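Local coordinates for acetaldehyde dehydrogenase (Acetylating) (Geobacillus thermoglucosidasius, PDB 5J78), which probably catalyses the reversible, coenzyme A-dependent oxidation of acetaldehyde to acetyl-CoA with NAD as the electron carrier, at residues A[34-39]-A[205-210]; A[257-262]-A[294-299]; A[78-83]-A[90-95]; A[310-315]-A[333-338]. All blocks are in the same frame, centred on the assembly; numbering follows the deposited sequence.

Contact 1. Residues A[34-39]-A[205-210]; sequences QEVRNY and TNELMK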
loop_
_atom_site.group_PDB
_atom_site.type_symbol
_atom_site.label_atom_id
_atom_site.label_comp_id
_atom_site.label_asym_id
_atom_site.label_seq_id
_atom_site.Cartn_x
_atom_site.Cartn_y
_atom_site.Cartn_z
ATOM N N GLN A 34 15.227 12.639 8.723
ATOM C CA GLN A 34 15.588 14.026 8.941
ATOM C C GLN A 34 16.851 14.391 8.165
ATOM O O GLN A 34 16.918 15.439 7.515
ATOM C CB GLN A 34 15.802 14.290 10.432
ATOM C CG GLN A 34 15.961 15.745 10.764
ATOM C CD GLN A 34 14.718 16.517 10.466
ATOM O OE1 GLN A 34 13.760 16.486 11.234
ATOM N NE2 GLN A 34 14.711 17.203 9.336
ATOM N N GLU A 35 17.853 13.519 8.234
ATOM C CA GLU A 35 19.111 13.771 7.533
ATOM C C GLU A 35 18.876 13.938 6.019
ATOM O O GLU A 35 19.333 14.919 5.429
ATOM C CB GLU A 35 20.098 12.642 7.800
ATOM C CG GLU A 35 21.480 12.837 7.161
ATOM C CD GLU A 35 22.449 11.653 7.392
ATOM O OE1 GLU A 35 22.057 10.481 7.240
ATOM O OE2 GLU A 35 23.616 11.906 7.726
ATOM N N VAL A 36 18.147 13.001 5.403
ATOM C CA VAL A 36 17.762 13.126 3.983
ATOM C C VAL A 36 17.099 14.465 3.670
ATOM O O VAL A 36 17.455 15.146 2.687
ATOM C CB VAL A 36 16.802 11.983 3.562
ATOM C CG1 VAL A 36 16.246 12.193 2.168
ATOM C CG2 VAL A 36 17.553 10.666 3.618
ATOM N N ARG A 37 16.145 14.860 4.508
ATOM C CA ARG A 37 15.449 16.140 4.306
ATOM C C ARG A 37 16.427 17.307 4.377
ATOM O O ARG A 37 16.410 18.171 3.525
ATOM C CB ARG A 37 14.328 16.319 5.327
ATOM C CG ARG A 37 13.222 15.258 5.177
ATOM C CD ARG A 37 12.033 15.550 6.077
ATOM N NE ARG A 37 10.956 14.565 5.960
ATOM C CZ ARG A 37 9.884 14.544 6.748
ATOM N NH1 ARG A 37 9.756 15.449 7.694
ATOM N NH2 ARG A 37 8.940 13.624 6.599
ATOM N N ASN A 38 17.314 17.306 5.366
ATOM C CA ASN A 38 18.341 18.331 5.439
ATOM C C ASN A 38 19.252 18.367 4.201
ATOM O O ASN A 38 19.546 19.436 3.687
ATOM C CB ASN A 38 19.194 18.136 6.686
ATOM C CG ASN A 38 18.420 18.405 7.982
ATOM O OD1 ASN A 38 17.435 19.117 7.998
ATOM N ND2 ASN A 38 18.881 17.818 9.072
ATOM N N TYR A 39 19.712 17.208 3.735
ATOM C CA TYR A 39 20.553 17.162 2.537
ATOM C C TYR A 39 19.841 17.706 1.308
ATOM O O TYR A 39 20.436 18.428 0.507
ATOM C CB TYR A 39 21.018 15.728 2.244
ATOM C CG TYR A 39 22.002 15.160 3.234
ATOM C CD1 TYR A 39 22.661 15.971 4.150
ATOM C CD2 TYR A 39 22.275 13.797 3.247
ATOM C CE1 TYR A 39 23.572 15.431 5.060
ATOM C CE2 TYR A 39 23.174 13.252 4.140
ATOM C CZ TYR A 39 23.822 14.073 5.050
ATOM O OH TYR A 39 24.716 13.530 5.952
ATOM N N THR A 205 16.121 5.497 2.421
ATOM C CA THR A 205 16.111 5.190 0.989
ATOM C C THR A 205 14.777 5.598 0.376
ATOM O O THR A 205 14.718 6.235 -0.681
ATOM C CB THR A 205 16.346 3.705 0.731
ATOM O OG1 THR A 205 17.546 3.299 1.396
ATOM C CG2 THR A 205 16.476 3.444 -0.767
ATOM N N ASN A 206 13.713 5.242 1.077
ATOM C CA ASN A 206 12.361 5.571 0.665
ATOM C C ASN A 206 12.125 7.090 0.616
ATOM O O ASN A 206 11.556 7.628 -0.345
ATOM C CB ASN A 206 11.374 4.901 1.618
ATOM C CG ASN A 206 9.935 5.077 1.193
ATOM O OD1 ASN A 206 9.481 4.483 0.208
ATOM N ND2 ASN A 206 9.200 5.882 1.943
ATOM N N GLU A 207 12.586 7.780 1.651
ATOM C CA GLU A 207 12.436 9.222 1.723
ATOM C C GLU A 207 13.167 9.854 0.544
ATOM O O GLU A 207 12.640 10.713 -0.139
ATOM C CB GLU A 207 12.989 9.756 3.058
ATOM C CG GLU A 207 12.735 11.243 3.308
ATOM C CD GLU A 207 11.270 11.574 3.631
ATOM O OE1 GLU A 207 10.478 10.647 3.899
ATOM O OE2 GLU A 207 10.912 12.773 3.630
ATOM N N LEU A 208 14.391 9.410 0.309
ATOM C CA LEU A 208 15.213 9.995 -0.748
ATOM C C LEU A 208 14.594 9.785 -2.130
ATOM O O LEU A 208 14.628 10.681 -2.982
ATOM C CB LEU A 208 16.625 9.407 -0.727
ATOM C CG LEU A 208 17.532 9.924 -1.843
ATOM C CD1 LEU A 208 17.796 11.414 -1.700
ATOM C CD2 LEU A 208 18.845 9.148 -1.823
ATOM N N MET A 209 14.040 8.599 -2.351
ATOM C CA MET A 209 13.483 8.263 -3.652
ATOM C C MET A 209 12.166 9.013 -3.931
ATOM O O MET A 209 11.892 9.333 -5.078
ATOM C CB MET A 209 13.256 6.753 -3.770
ATOM C CG MET A 209 14.530 5.943 -3.976
ATOM S SD MET A 209 14.148 4.268 -4.482
ATOM C CE MET A 209 15.814 3.612 -4.600
ATOM N N LYS A 210 11.388 9.331 -2.897
ATOM C CA LYS A 210 10.035 9.858 -3.113
ATOM C C LYS A 210 9.861 11.327 -2.757
ATOM O O LYS A 210 8.818 11.905 -3.030
ATOM C CB LYS A 210 9.034 9.029 -2.316
ATOM C CG LYS A 210 9.003 7.557 -2.747
ATOM C CD LYS A 210 8.115 6.748 -1.835
ATOM C CE LYS A 210 7.833 5.376 -2.399
ATOM N NZ LYS A 210 6.965 4.571 -1.496
HETATM O O HOH W 1 8.175 10.820 5.421
#

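Contact 2. Residues A[257-262]-A[294-299]; sequences AVQLII and KQQGAY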
loop_
_atom_site.group_PDB
_atom_site.type_symbol
_atom_site.label_atom_id
_atom_site.label_comp_id
_atom_site.label_asym_id
_atom_site.label_seq_id
_atom_site.Cartn_x
_atom_site.Cartn_y
_atom_site.Cartn_z
ATOM N N ALA A 257 42.891 -14.528 -26.136
ATOM C CA ALA A 257 41.513 -14.555 -25.680
ATOM C C ALA A 257 41.444 -14.929 -24.203
ATOM O O ALA A 257 40.779 -14.257 -23.409
ATOM C CB ALA A 257 40.714 -15.530 -26.510
ATOM N N VAL A 258 42.157 -15.992 -23.840
ATOM C CA VAL A 258 42.196 -16.461 -22.462
ATOM C C VAL A 258 42.762 -15.400 -21.543
ATOM O O VAL A 258 42.255 -15.204 -20.434
ATOM C CB VAL A 258 43.045 -17.756 -22.318
ATOM C CG1 VAL A 258 43.327 -18.088 -20.843
ATOM C CG2 VAL A 258 42.339 -18.892 -22.965
ATOM N N GLN A 259 43.822 -14.741 -21.995
ATOM C CA GLN A 259 44.426 -13.660 -21.234
ATOM C C GLN A 259 43.436 -12.520 -20.988
ATOM O O GLN A 259 43.340 -11.999 -19.871
ATOM C CB GLN A 259 45.667 -13.141 -21.965
ATOM C CG GLN A 259 46.457 -12.089 -21.213
ATOM C CD GLN A 259 45.879 -10.689 -21.351
ATOM O OE1 GLN A 259 45.630 -10.211 -22.461
ATOM N NE2 GLN A 259 45.659 -10.023 -20.216
ATOM N N LEU A 260 42.707 -12.117 -22.022
ATOM C CA LEU A 260 41.739 -11.035 -21.862
ATOM C C LEU A 260 40.639 -11.459 -20.879
ATOM O O LEU A 260 40.236 -10.669 -20.015
ATOM C CB LEU A 260 41.134 -10.629 -23.218
ATOM C CG LEU A 260 42.097 -9.931 -24.184
ATOM C CD1 LEU A 260 41.616 -10.000 -25.638
ATOM C CD2 LEU A 260 42.337 -8.498 -23.763
ATOM N N ILE A 261 40.195 -12.713 -20.991
ATOM C CA ILE A 261 39.116 -13.240 -20.155
ATOM C C ILE A 261 39.530 -13.351 -18.684
ATOM O O ILE A 261 38.767 -12.986 -17.787
ATOM C CB ILE A 261 38.648 -14.619 -20.659
ATOM C CG1 ILE A 261 37.844 -14.464 -21.958
ATOM C CG2 ILE A 261 37.775 -15.307 -19.621
ATOM C CD1 ILE A 261 37.663 -15.781 -22.724
ATOM N N ILE A 262 40.744 -13.832 -18.430
ATOM C CA ILE A 262 41.194 -14.024 -17.052
ATOM C C ILE A 262 41.435 -12.676 -16.400
ATOM O O ILE A 262 41.065 -12.459 -15.245
ATOM C CB ILE A 262 42.475 -14.904 -16.980
ATOM C CG1 ILE A 262 42.109 -16.357 -17.247
ATOM C CG2 ILE A 262 43.135 -14.789 -15.617
ATOM C CD1 ILE A 262 43.330 -17.326 -17.372
ATOM N N LYS A 294 44.503 -23.482 -17.995
ATOM C CA LYS A 294 45.324 -24.064 -16.935
ATOM C C LYS A 294 46.675 -23.364 -16.869
ATOM O O LYS A 294 47.138 -23.006 -15.784
ATOM C CB LYS A 294 45.493 -25.574 -17.146
ATOM C CG LYS A 294 44.272 -26.392 -16.707
ATOM C CD LYS A 294 44.501 -27.871 -16.889
ATOM C CE LYS A 294 43.388 -28.688 -16.317
ATOM N NZ LYS A 294 43.541 -30.127 -16.698
ATOM N N GLN A 295 47.289 -23.143 -18.029
ATOM C CA GLN A 295 48.605 -22.523 -18.080
ATOM C C GLN A 295 48.597 -21.122 -17.506
ATOM O O GLN A 295 49.613 -20.653 -16.992
ATOM C CB GLN A 295 49.124 -22.492 -19.525
ATOM C CG GLN A 295 50.595 -22.137 -19.656
ATOM C CD GLN A 295 51.530 -23.261 -19.200
ATOM O OE1 GLN A 295 51.256 -24.452 -19.406
ATOM N NE2 GLN A 295 52.638 -22.884 -18.576
ATOM N N GLN A 296 47.454 -20.450 -17.580
ATOM C CA GLN A 296 47.361 -19.058 -17.137
ATOM C C GLN A 296 46.699 -18.918 -15.751
ATOM O O GLN A 296 46.384 -17.802 -15.312
ATOM C CB GLN A 296 46.599 -18.224 -18.188
ATOM C CG GLN A 296 47.337 -18.085 -19.527
ATOM C CD GLN A 296 46.814 -16.962 -20.441
ATOM O OE1 GLN A 296 46.467 -15.869 -19.978
ATOM N NE2 GLN A 296 46.780 -17.229 -21.750
ATOM N N GLY A 297 46.478 -20.042 -15.068
ATOM C CA GLY A 297 46.096 -20.000 -13.663
ATOM C C GLY A 297 44.723 -20.518 -13.299
ATOM O O GLY A 297 44.306 -20.405 -12.142
ATOM N N ALA A 298 44.018 -21.107 -14.259
ATOM C CA ALA A 298 42.700 -21.682 -13.975
ATOM C C ALA A 298 42.824 -23.064 -13.347
ATOM O O ALA A 298 43.645 -23.862 -13.779
ATOM C CB ALA A 298 41.858 -21.777 -15.248
ATOM N N TYR A 299 41.976 -23.336 -12.358
ATOM C CA TYR A 299 41.834 -24.650 -11.757
ATOM C C TYR A 299 40.493 -25.300 -12.115
ATOM O O TYR A 299 39.433 -24.852 -11.667
ATOM C CB TYR A 299 41.962 -24.538 -10.232
ATOM C CG TYR A 299 41.998 -25.865 -9.514
ATOM C CD1 TYR A 299 40.825 -26.483 -9.095
ATOM C CD2 TYR A 299 43.205 -26.498 -9.240
ATOM C CE1 TYR A 299 40.847 -27.716 -8.426
ATOM C CE2 TYR A 299 43.243 -27.737 -8.569
ATOM C CZ TYR A 299 42.060 -28.337 -8.165
ATOM O OH TYR A 299 42.077 -29.557 -7.503
#

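Contact 3. Residues A[78-83]-A[90-95]; sequences AMAVEE and EDKTLK. With ACT (acetate ion), chain I.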
loop_
_atom_site.group_PDB
_atom_site.type_symbol
_atom_site.label_atom_id
_atom_site.label_comp_id
_atom_site.label_asym_id
_atom_site.label_seq_id
_atom_site.Cartn_x
_atom_site.Cartn_y
_atom_site.Cartn_z
ATOM N N ALA A 78 41.196 0.957 -0.294
ATOM C CA ALA A 78 41.482 0.220 0.943
ATOM C C ALA A 78 40.279 0.206 1.880
ATOM O O ALA A 78 39.928 -0.834 2.434
ATOM C CB ALA A 78 42.706 0.830 1.653
ATOM N N MET A 79 39.647 1.356 2.053
ATOM C CA MET A 79 38.425 1.415 2.851
ATOM C C MET A 79 37.351 0.455 2.340
ATOM O O MET A 79 36.683 -0.219 3.127
ATOM C CB MET A 79 37.866 2.840 2.876
ATOM C CG MET A 79 38.667 3.812 3.711
ATOM S SD MET A 79 37.923 5.460 3.710
ATOM C CE MET A 79 36.520 5.137 4.773
ATOM N N ALA A 80 37.213 0.351 1.023
ATOM C CA ALA A 80 36.138 -0.449 0.450
ATOM C C ALA A 80 36.405 -1.947 0.628
ATOM O O ALA A 80 35.498 -2.713 0.990
ATOM C CB ALA A 80 35.944 -0.095 -1.037
ATOM N N VAL A 81 37.648 -2.371 0.405
ATOM C CA VAL A 81 37.996 -3.775 0.615
ATOM C C VAL A 81 37.781 -4.171 2.079
ATOM O O VAL A 81 37.204 -5.230 2.355
ATOM C CB VAL A 81 39.462 -4.109 0.212
ATOM C CG1 VAL A 81 39.769 -5.585 0.539
ATOM C CG2 VAL A 81 39.706 -3.858 -1.251
ATOM N N GLU A 82 38.234 -3.339 3.016
ATOM C CA GLU A 82 38.201 -3.730 4.420
ATOM C C GLU A 82 36.768 -3.733 4.935
ATOM O O GLU A 82 36.393 -4.588 5.730
ATOM C CB GLU A 82 39.065 -2.801 5.278
ATOM C CG GLU A 82 40.538 -2.762 4.879
ATOM C CD GLU A 82 41.344 -3.976 5.363
ATOM O OE1 GLU A 82 40.753 -4.959 5.855
ATOM O OE2 GLU A 82 42.589 -3.941 5.245
ATOM N N GLU A 83 35.953 -2.791 4.473
ATOM C CA GLU A 83 34.627 -2.658 5.044
ATOM C C GLU A 83 33.708 -3.727 4.457
ATOM O O GLU A 83 32.922 -4.337 5.187
ATOM C CB GLU A 83 34.072 -1.238 4.817
ATOM C CG GLU A 83 32.652 -1.045 5.353
ATOM C CD GLU A 83 32.092 0.374 5.122
ATOM O OE1 GLU A 83 32.614 1.102 4.246
ATOM O OE2 GLU A 83 31.126 0.764 5.832
ATOM N N GLU A 90 44.491 -3.350 -5.113
ATOM C CA GLU A 90 45.086 -3.020 -6.405
ATOM C C GLU A 90 43.997 -2.739 -7.459
ATOM O O GLU A 90 43.980 -1.692 -8.127
ATOM C CB GLU A 90 45.994 -4.183 -6.845
ATOM C CG GLU A 90 47.003 -3.868 -7.944
ATOM C CD GLU A 90 48.030 -4.985 -8.136
ATOM O OE1 GLU A 90 48.209 -5.819 -7.218
ATOM O OE2 GLU A 90 48.658 -5.030 -9.213
ATOM N N ASP A 91 43.072 -3.676 -7.584
ATOM C CA ASP A 91 42.044 -3.605 -8.615
ATOM C C ASP A 91 41.035 -2.505 -8.246
ATOM O O ASP A 91 40.619 -1.734 -9.113
ATOM C CB ASP A 91 41.387 -4.977 -8.800
ATOM C CG ASP A 91 42.375 -6.035 -9.358
ATOM O OD1 ASP A 91 43.484 -5.645 -9.793
ATOM O OD2 ASP A 91 42.044 -7.245 -9.385
ATOM N N LYS A 92 40.702 -2.359 -6.967
ATOM C CA LYS A 92 39.772 -1.293 -6.578
ATOM C C LYS A 92 40.391 0.069 -6.858
ATOM O O LYS A 92 39.672 1.021 -7.223
ATOM C CB LYS A 92 39.350 -1.412 -5.117
ATOM C CG LYS A 92 38.296 -2.515 -4.883
ATOM C CD LYS A 92 37.440 -2.254 -3.650
ATOM C CE LYS A 92 36.518 -3.402 -3.286
ATOM N NZ LYS A 92 35.437 -3.649 -4.261
ATOM N N THR A 93 41.719 0.160 -6.747
ATOM C CA THR A 93 42.416 1.423 -6.997
ATOM C C THR A 93 42.296 1.762 -8.490
ATOM O O THR A 93 42.038 2.905 -8.860
ATOM C CB THR A 93 43.925 1.368 -6.558
ATOM O OG1 THR A 93 44.020 1.170 -5.135
ATOM C CG2 THR A 93 44.628 2.670 -6.888
ATOM N N LEU A 94 42.483 0.751 -9.331
ATOM C CA LEU A 94 42.316 0.880 -10.770
ATOM C C LEU A 94 40.884 1.264 -11.133
ATOM O O LEU A 94 40.656 2.093 -12.013
ATOM C CB LEU A 94 42.676 -0.423 -11.471
ATOM C CG LEU A 94 44.158 -0.781 -11.500
ATOM C CD1 LEU A 94 44.360 -2.177 -12.091
ATOM C CD2 LEU A 94 44.941 0.258 -12.296
ATOM N N LYS A 95 39.929 0.637 -10.458
ATOM C CA LYS A 95 38.527 0.960 -10.634
ATOM C C LYS A 95 38.269 2.441 -10.313
ATOM O O LYS A 95 37.582 3.119 -11.071
ATOM C CB LYS A 95 37.662 0.042 -9.759
ATOM C CG LYS A 95 36.209 -0.063 -10.214
ATOM C CD LYS A 95 35.315 -0.790 -9.221
ATOM C CE LYS A 95 35.760 -2.233 -8.948
ATOM N NZ LYS A 95 34.857 -2.811 -7.879
HETATM C C ACT I . 35.313 0.196 -5.804
HETATM O O ACT I . 35.038 -1.018 -5.785
HETATM O OXT ACT I . 34.461 0.963 -6.222
HETATM C CH3 ACT I . 36.652 0.714 -5.385
#

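Contact 4. Residues A[310-315]-A[333-338]; sequences ASIIMV and EMAGIE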
loop_
_atom_site.group_PDB
_atom_site.type_symbol
_atom_site.label_atom_id
_atom_site.label_comp_id
_atom_site.label_asym_id
_atom_site.label_seq_id
_atom_site.Cartn_x
_atom_site.Cartn_y
_atom_site.Cartn_z
ATOM N N ALA A 310 29.444 -25.942 -5.538
ATOM C CA ALA A 310 28.078 -25.585 -5.911
ATOM C C ALA A 310 27.221 -25.373 -4.695
ATOM O O ALA A 310 26.233 -24.641 -4.746
ATOM C CB ALA A 310 27.454 -26.638 -6.793
ATOM N N SER A 311 27.609 -26.005 -3.598
ATOM C CA SER A 311 26.829 -25.970 -2.369
ATOM C C SER A 311 26.899 -24.631 -1.668
ATOM O O SER A 311 26.016 -24.290 -0.882
ATOM C CB SER A 311 27.314 -27.066 -1.420
ATOM O OG SER A 311 27.335 -28.305 -2.095
ATOM N N ILE A 312 27.964 -23.882 -1.937
ATOM C CA ILE A 312 28.132 -22.581 -1.309
ATOM C C ILE A 312 27.962 -21.421 -2.292
ATOM O O ILE A 312 28.123 -20.267 -1.908
ATOM C CB ILE A 312 29.516 -22.474 -0.626
ATOM C CG1 ILE A 312 30.654 -22.551 -1.645
ATOM C CG2 ILE A 312 29.668 -23.577 0.415
ATOM C CD1 ILE A 312 31.927 -21.913 -1.153
ATOM N N ILE A 313 27.646 -21.723 -3.549
ATOM C CA ILE A 313 27.426 -20.675 -4.540
ATOM C C ILE A 313 26.080 -19.989 -4.299
ATOM O O ILE A 313 25.983 -18.772 -4.433
ATOM C CB ILE A 313 27.499 -21.214 -5.975
ATOM C CG1 ILE A 313 28.966 -21.359 -6.366
ATOM C CG2 ILE A 313 26.813 -20.263 -6.983
ATOM C CD1 ILE A 313 29.194 -21.977 -7.714
ATOM N N MET A 314 25.046 -20.750 -3.950
ATOM C CA MET A 314 23.809 -20.120 -3.488
ATOM C C MET A 314 23.273 -20.722 -2.188
ATOM O O MET A 314 23.439 -21.915 -1.900
ATOM C CB MET A 314 22.736 -20.149 -4.597
ATOM C CG MET A 314 22.420 -21.465 -5.247
ATOM S SD MET A 314 21.781 -21.231 -6.943
ATOM C CE MET A 314 20.695 -19.829 -6.722
ATOM N N VAL A 315 22.696 -19.835 -1.380
ATOM C CA VAL A 315 21.979 -20.195 -0.166
ATOM C C VAL A 315 20.571 -19.633 -0.310
ATOM O O VAL A 315 20.387 -18.520 -0.817
ATOM C CB VAL A 315 22.670 -19.659 1.108
ATOM C CG1 VAL A 315 24.104 -20.165 1.178
ATOM C CG2 VAL A 315 22.644 -18.146 1.145
ATOM N N GLU A 333 38.470 -22.822 0.563
ATOM C CA GLU A 333 38.377 -23.072 1.983
ATOM C C GLU A 333 36.925 -23.196 2.410
ATOM O O GLU A 333 36.566 -24.091 3.184
ATOM C CB GLU A 333 39.070 -21.957 2.759
ATOM C CG GLU A 333 39.397 -22.320 4.197
ATOM C CD GLU A 333 40.083 -21.187 4.944
ATOM O OE1 GLU A 333 40.692 -20.315 4.282
ATOM O OE2 GLU A 333 40.012 -21.171 6.195
ATOM N N MET A 334 36.086 -22.316 1.872
ATOM C CA MET A 334 34.674 -22.270 2.240
ATOM C C MET A 334 33.977 -23.534 1.803
ATOM O O MET A 334 33.083 -24.033 2.482
ATOM C CB MET A 334 33.965 -21.066 1.592
ATOM C CG MET A 334 34.269 -19.736 2.216
ATOM S SD MET A 334 33.323 -18.399 1.447
ATOM C CE MET A 334 33.685 -17.080 2.614
ATOM N N ALA A 335 34.363 -24.026 0.636
ATOM C CA ALA A 335 33.744 -25.223 0.092
ATOM C C ALA A 335 34.442 -26.465 0.639
ATOM O O ALA A 335 34.008 -27.578 0.366
ATOM C CB ALA A 335 33.783 -25.213 -1.436
ATOM N N GLY A 336 35.517 -26.274 1.408
ATOM C CA GLY A 336 36.251 -27.392 1.983
ATOM C C GLY A 336 36.998 -28.251 0.983
ATOM O O GLY A 336 37.035 -29.484 1.098
ATOM N N ILE A 337 37.607 -27.599 0.000
ATOM C CA ILE A 337 38.472 -28.281 -0.949
ATOM C C ILE A 337 39.794 -27.555 -0.844
ATOM O O ILE A 337 39.843 -26.463 -0.287
ATOM C CB ILE A 337 37.905 -28.249 -2.399
ATOM C CG1 ILE A 337 38.096 -26.869 -3.045
ATOM C CG2 ILE A 337 36.411 -28.644 -2.407
ATOM C CD1 ILE A 337 37.622 -26.796 -4.498
ATOM N N GLU A 338 40.873 -28.135 -1.361
ATOM C CA GLU A 338 42.144 -27.414 -1.353
ATOM C C GLU A 338 42.708 -27.291 -2.759
ATOM O O GLU A 338 42.575 -28.199 -3.591
ATOM C CB GLU A 338 43.152 -28.079 -0.403
ATOM C CG GLU A 338 43.682 -29.417 -0.820
ATOM C CD GLU A 338 44.972 -29.764 -0.082
ATOM O OE1 GLU A 338 44.892 -30.054 1.133
ATOM O OE2 GLU A 338 46.059 -29.729 -0.710
#

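Contact 1. Residues A[34-39]-A[205-210]
Val36 and Arg37 of 34-39 divide the work against Glu207 and Leu208 of 205-210: the valine packs, the arginine bonds. The two helical segments run in the same general direction, their axes 9.2 Å apart at closest approach and crossing at -29°. On the tight side, Val36 CG1 lies 3.8 Å from Leu208 CA and equally near the CG methylene of Glu207, with Leu208 CB just beyond. The methyl gets there by lying anti to its own N (chi1 172°), which sends it out toward the neighbouring helix. Leu208 is buried and continues inward to Val162 and Ala135 of the sheet below.

The other side is polar, water-bridged and faces the second subunit. Arg37 is extended from CG to NE, and its NE gives Glu207 OE2 a nearly straight hydrogen bond of 2.9 Å, part of a salt bridge. The carboxylate oxygen lies almost in the guanidinium plane but is itself met from above its own plane. Water 1 bridges the pair, accepting from Arg37 NH2 at 3.1 Å and donating to Glu207 OE1 at 2.8 Å. Both terminal nitrogens also reach the second subunit, NH2 to its Asp29 and NH1 to its Asp27. A leucine in place of Arg37 would probably leave Glu207 and these two aspartates without their shared cation. Two helices set side by side on a central β-sheet, here with strand 160-165 beneath both, are characteristic of the Rossmann-like cofactor domain of aldehyde dehydrogenases.

Contact 2. Residues A[257-262]-A[294-299]
Unusually, the Gln296 amide lies against carbon atoms of the helix flank, Val258 CG1 over its face and Gln259 CA at its oxygen. Gln296 carries the whole of its side: Val258 CG1 is 3.7 Å from both CD and NE2 of the amide. OE1 lies 3.3 Å from Gln259 CA, against its CB, while the Gln259 amide turns away to Lys256 NZ and Gln263 OE1. NE2 of Gln296 finds its bonds just outside the segments, on the backbone O of Ala255 and on Glu292 OE2, which fixes the rotation of the group. Nearer the backbone, Ile262 CD1 touches Gln296 CB at 3.5 Å. The glutamine leaves a helix that ends in a Schellman motif, with Gly297 as its C-prime residue at phi 115° and Ala298 N bonded back to Leu293 O. The chain then enters strand 298-300, outermost in the parallel sheet within this chain, in the catalytic domain, so the contact joins helix 254-265, which makes the β-α-β crossover from strand 244-248 to strand 276-282, to the helix-to-strand turn of a later crossover. Ile262 and Ala298 both reach Leu345 on the neighbouring strand.

Contact 3. Residues A[78-83]-A[90-95]
The apolar part of the contact is made by the aliphatic chain of Lys92, which reaches from 90-95 to two small side chains of 78-83. Its CD is 3.7 Å from Ala80 CB and equally far from Val81 CG2, so one methylene is touched by both residues. CE follows close behind, 3.8 Å from Val81 CG2. The two backbones stay well apart, with 7.8 Å between Val81 CA and Lys92 CA, and the lysine chain spans that distance.

The polar part lies at the lysine ends. Lys92 bends at its last torsion (chi4 -67°), which turns NZ off the line of the chain, and gives a 3.1 Å hydrogen bond to atom O of an acetate ion, probably from the crystallisation liquor. Lys95, one turn on, grips the same oxygen through NZ at 2.8 Å, and the acetate methyl rests 3.4 Å from Lys92 CB. Both ammonium groups also form salt bridges with Asp268, so this carboxylate and the acetate together are likely to balance the pair of positive charges. Lys95 NZ bonds Asn142 as well, and Ser145 OG holds the acetate.

Helices 55-84 and 89-107, joined by a short loop as a helix-loop-helix, are covered on the Ala80 side by helices 143-156 and 170-186, while Lys95 reaches the loop at Thr271 and Ile272, beside the oxidised Cys273 of the probable active site.

Contact 4. Residues A[310-315]-A[333-338]
Ile312 lays its CD1 methyl over the last helical turn of 333-338, touching Met334 CB at 3.5 Å and the backbone N of Ala335 at 3.7 Å. The same methyl is 3.8 Å from Ala335 CB, and CG1 lies a little farther from that atom, so a single branch of the isoleucine carries most of the contact. CG1 stands between the backbone N and the carbonyl carbon (chi1 64°), and the extended continuation carries CD1 straight out to the other helix. The second branch adds little: CG2 comes within 4.0 Å of Met334 O.

Ile312 and Met334 cross at about a right angle, and Met334 meets the isoleucine only with its base, the rest of the chain running off extended past CG. The contact is apolar, small and near the surface, with Val309 of the first helix also packing on Ala335. Replacing Ile312 by an alanine would probably open a gap beside Met334 CB and Ala335 CB and free the end of helix 328-335 to shift. The backbone on either helix is fixed separately: Ile312 O accepts from Asn320 ND2, and 328-335 stops in a Schellman motif at Gly336, whose phi is 68°.

Helices 303-313 and 328-335, with the small hairpin of strands 314-315 and 318-319 between them, form the long β-α-β crossover from strand 298-300 to its parallel neighbour 345-349 in the catalytic domain.

Contact 1 belongs to the cofactor domain and the subunit interface, contacts 2 and 4 to the catalytic domain; the centres of contacts 1 and 2 lie 46 Å apart, on opposite sides of the chain's centre. Contacts 2 and 4 meet where Tyr299 OH approaches Glu338 O at 4.2 Å; contact 2 lies at the start of strand 298-300 and contact 4 within the crossover that follows it. Contact 3, nested within the loop closed by contact 1, is more central: its nearest atoms are about 8 Å from contact 2 and about 12 Å from contact 4. It also reaches toward the probable active site: Lys95 touches Ile272, next to Cys273, probably the family's nucleophile and here a sulfinic acid, and bonds Asn142, probably the oxyanion-hole asparagine.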